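Local atomic coordinates of regulatory protein AsnC (Escherichia coli, PDB entry 2CG4), a protein that binds DNA as a transcriptional regulator, activating asnA, controlling its own gene and repressing gidA expression at a post-transcriptional level. Residues 70-75 / 109-114. The protein carries 1 engineered substitution. Residues are numbered along the deposited sequence; the frame is centred on the assembly and turned at random.
Sequences CFIGII and IKVMCR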
ATOM      1  N   CYS A  70      -7.704 -14.210  15.142  1.00 33.55           N
ATOM      2  CA  CYS A  70      -7.150 -13.259  14.202  1.00 31.84           C
ATOM      3  C   CYS A  70      -5.675 -13.525  13.913  1.00 29.90           C
ATOM      4  O   CYS A  70      -5.004 -14.230  14.659  1.00 30.44           O
ATOM      5  CB  CYS A  70      -7.389 -11.841  14.698  1.00 30.29           C
ATOM      6  SG  CYS A  70      -6.638 -11.489  16.267  1.00 34.21           S
ATOM      7  N   PHE A  71      -5.197 -12.994  12.795  1.00 28.09           N
ATOM      8  CA  PHE A  71      -3.776 -12.829  12.557  1.00 26.58           C
ATOM      9  C   PHE A  71      -3.444 -11.365  12.752  1.00 26.57           C
ATOM     10  O   PHE A  71      -4.243 -10.494  12.402  1.00 27.79           O
ATOM     11  CB  PHE A  71      -3.412 -13.256  11.139  1.00 26.51           C
ATOM     12  CG  PHE A  71      -3.578 -14.730  10.889  1.00 27.60           C
ATOM     13  CD1 PHE A  71      -4.766 -15.232  10.371  1.00 23.79           C
ATOM     14  CD2 PHE A  71      -2.541 -15.617  11.168  1.00 26.95           C
ATOM     15  CE1 PHE A  71      -4.912 -16.601  10.139  1.00 27.97           C
ATOM     16  CE2 PHE A  71      -2.682 -16.984  10.934  1.00 25.07           C
ATOM     17  CZ  PHE A  71      -3.870 -17.476  10.423  1.00 23.03           C
ATOM     18  N   ILE A  72      -2.278 -11.102  13.336  1.00 23.87           N
ATOM     19  CA  ILE A  72      -1.790  -9.750  13.516  1.00 21.80           C
ATOM     20  C   ILE A  72      -0.415  -9.657  12.884  1.00 21.61           C
ATOM     21  O   ILE A  72       0.444 -10.502  13.129  1.00 21.86           O
ATOM     22  CB  ILE A  72      -1.748  -9.386  15.016  1.00 22.76           C
ATOM     23  CG1 ILE A  72      -3.057  -9.834  15.678  1.00 21.97           C
ATOM     24  CG2 ILE A  72      -1.515  -7.898  15.224  1.00 18.18           C
ATOM     25  CD1 ILE A  72      -3.190  -9.447  17.095  1.00 14.36           C
ATOM     26  N   GLY A  73      -0.219  -8.657  12.029  1.00 21.19           N
ATOM     27  CA  GLY A  73       1.114  -8.339  11.539  1.00 20.33           C
ATOM     28  C   GLY A  73       1.708  -7.290  12.454  1.00 21.06           C
ATOM     29  O   GLY A  73       1.101  -6.257  12.703  1.00 21.52           O
ATOM     30  N   ILE A  74       2.883  -7.557  12.988  1.00 23.04           N
ATOM     31  CA  ILE A  74       3.528  -6.598  13.876  1.00 24.71           C
ATOM     32  C   ILE A  74       4.600  -5.837  13.106  1.00 26.32           C
ATOM     33  O   ILE A  74       5.433  -6.444  12.441  1.00 26.61           O
ATOM     34  CB  ILE A  74       4.124  -7.287  15.110  1.00 24.15           C
ATOM     35  CG1 ILE A  74       3.007  -7.657  16.093  1.00 23.28           C
ATOM     36  CG2 ILE A  74       5.157  -6.392  15.788  1.00 25.00           C
ATOM     37  CD1 ILE A  74       2.660  -9.104  16.077  1.00 23.08           C
ATOM     38  N   ILE A  75       4.539  -4.508  13.163  1.00 27.58           N
ATOM     39  CA  ILE A  75       5.620  -3.674  12.671  1.00 29.49           C
ATOM     40  C   ILE A  75       6.422  -3.068  13.834  1.00 29.96           C
ATOM     41  O   ILE A  75       5.871  -2.407  14.720  1.00 30.44           O
ATOM     42  CB  ILE A  75       5.111  -2.566  11.719  1.00 30.87           C
ATOM     43  CG1 ILE A  75       4.428  -3.183  10.488  1.00 34.76           C
ATOM     44  CG2 ILE A  75       6.263  -1.664  11.288  1.00 30.34           C
ATOM     45  CD1 ILE A  75       2.890  -3.204  10.557  1.00 35.59           C
ATOM     46  N   ILE A 109       1.514 -13.139  13.697  1.00 22.67           N
ATOM     47  CA  ILE A 109       1.083 -13.971  14.807  1.00 22.09           C
ATOM     48  C   ILE A 109      -0.395 -14.276  14.677  1.00 23.25           C
ATOM     49  O   ILE A 109      -1.135 -13.519  14.062  1.00 22.62           O
ATOM     50  CB  ILE A 109       1.334 -13.308  16.202  1.00 21.17           C
ATOM     51  CG1 ILE A 109       0.370 -12.146  16.426  1.00 21.88           C
ATOM     52  CG2 ILE A 109       2.794 -12.856  16.350  1.00 17.86           C
ATOM     53  CD1 ILE A 109       0.605 -11.367  17.735  1.00 21.89           C
ATOM     54  N   LYS A 110      -0.807 -15.403  15.250  1.00 24.75           N
ATOM     55  CA  LYS A 110      -2.214 -15.687  15.493  1.00 26.04           C
ATOM     56  C   LYS A 110      -2.547 -15.448  16.951  1.00 27.64           C
ATOM     57  O   LYS A 110      -1.824 -15.914  17.832  1.00 27.82           O
ATOM     58  CB  LYS A 110      -2.525 -17.132  15.146  1.00 25.02           C
ATOM     59  CG  LYS A 110      -3.869 -17.326  14.523  1.00 24.14           C
ATOM     60  CD  LYS A 110      -4.255 -18.780  14.577  1.00 23.91           C
ATOM     61  CE  LYS A 110      -5.442 -19.075  13.660  1.00 26.49           C
ATOM     62  NZ  LYS A 110      -5.679 -20.547  13.601  1.00 23.82           N
ATOM     63  N   VAL A 111      -3.623 -14.706  17.212  1.00 29.05           N
ATOM     64  CA  VAL A 111      -4.193 -14.697  18.546  1.00 30.71           C
ATOM     65  C   VAL A 111      -5.638 -15.165  18.542  1.00 32.02           C
ATOM     66  O   VAL A 111      -6.406 -14.848  17.638  1.00 32.57           O
ATOM     67  CB  VAL A 111      -3.989 -13.343  19.286  1.00 30.53           C
ATOM     68  CG1 VAL A 111      -2.973 -12.487  18.558  1.00 32.25           C
ATOM     69  CG2 VAL A 111      -5.299 -12.610  19.501  1.00 29.68           C
ATOM     70  N   MET A 112      -5.973 -15.959  19.555  1.00 33.36           N
ATOM     71  CA  MET A 112      -7.282 -16.579  19.696  1.00 33.47           C
ATOM     72  C   MET A 112      -8.000 -15.960  20.881  1.00 33.87           C
ATOM     73  O   MET A 112      -7.515 -16.035  22.012  1.00 34.14           O
ATOM     74  CB  MET A 112      -7.111 -18.074  19.936  1.00 33.89           C
ATOM     75  CG  MET A 112      -6.581 -18.835  18.739  1.00 35.87           C
ATOM     76  SD  MET A 112      -7.732 -18.769  17.361  1.00 38.53           S
ATOM     77  CE  MET A 112      -9.090 -19.742  17.996  1.00 38.26           C
ATOM     78  N   CYS A 113      -9.142 -15.332  20.622  1.00 35.09           N
ATOM     79  CA  CYS A 113      -9.866 -14.596  21.663  1.00 36.36           C
ATOM     80  C   CYS A 113     -11.340 -14.980  21.725  1.00 36.52           C
ATOM     81  O   CYS A 113     -11.897 -15.505  20.766  1.00 37.42           O
ATOM     82  CB  CYS A 113      -9.724 -13.090  21.445  1.00 35.81           C
ATOM     83  SG  CYS A 113      -8.185 -12.413  22.088  1.00 39.26           S
ATOM     84  N   ARG A 114     -11.974 -14.705  22.856  1.00 38.06           N
ATOM     85  CA  ARG A 114     -13.384 -15.030  23.036  1.00 39.12           C
ATOM     86  C   ARG A 114     -14.339 -14.018  22.401  1.00 38.88           C
ATOM     87  O   ARG A 114     -15.365 -14.402  21.825  1.00 38.58           O
ATOM     88  CB  ARG A 114     -13.705 -15.204  24.516  1.00 39.81           C
ATOM     89  CG  ARG A 114     -13.407 -16.593  25.039  1.00 42.73           C
ATOM     90  CD  ARG A 114     -13.554 -16.645  26.549  1.00 46.82           C
ATOM     91  NE  ARG A 114     -12.587 -17.563  27.144  1.00 52.39           N
ATOM     92  CZ  ARG A 114     -12.691 -18.887  27.088  1.00 55.83           C
ATOM     93  NH1 ARG A 114     -13.723 -19.443  26.460  1.00 54.71           N
ATOM     94  NH2 ARG A 114     -11.764 -19.657  27.652  1.00 57.47           N
TER
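C70 and V111 form one antiparallel hydrogen-bonded pair and I72 and I109 the next, each closed by two backbone bonds: C70 N to V111 O (2.9 Å) and V111 N to C70 O, then I72 N to I109 O (2.8 Å) and I109 N to I72 O. Between them F71 faces K110 as a non-hydrogen-bonded pair, where F71 CA comes 3.1 Å from I109 O and K110 CA lies close to C70 O, two CA-H...O contacts flanking the non-hydrogen-bonded pair. On the face bearing F71 and K110, the lysine chain, extended beyond CG, passes obliquely over the phenyl ring; its CG makes a CH-pi contact 4.1 Å from the F71 ring centroid, displaced toward the rim, and K110 CE comes close to F71 CZ. K110 NZ goes on to hydrogen-bond Y99 OH of the second subunit, and F71 meets Y99 and F108 of that subunit edge-to-face, placing this face at a subunit interface. The opposite face, with C70, I72, I109 and V111, is apolar. I72 CD1 presses on V111 CG1 at 3.4 Å, and C70 SG touches V111 CG2 at 3.7 Å. I109 holds CG1 between its backbone N and carbonyl carbon (chi1 72°), which brings CG1 against I72 CB and lets CD1 meet I74 CD1 at 3.5 Å, the two side chains crossing at about a right angle. The I72 side chain comes within about 4 Å of a bound asparagine. These are the two central strands of the antiparallel sheet in the Lrp/AsnC ligand-binding domain: 133-147 flanks 68-76, 95-101 flanks 107-113, and helix 116-127 packs on C70, I72 and V111 through L119 and I127.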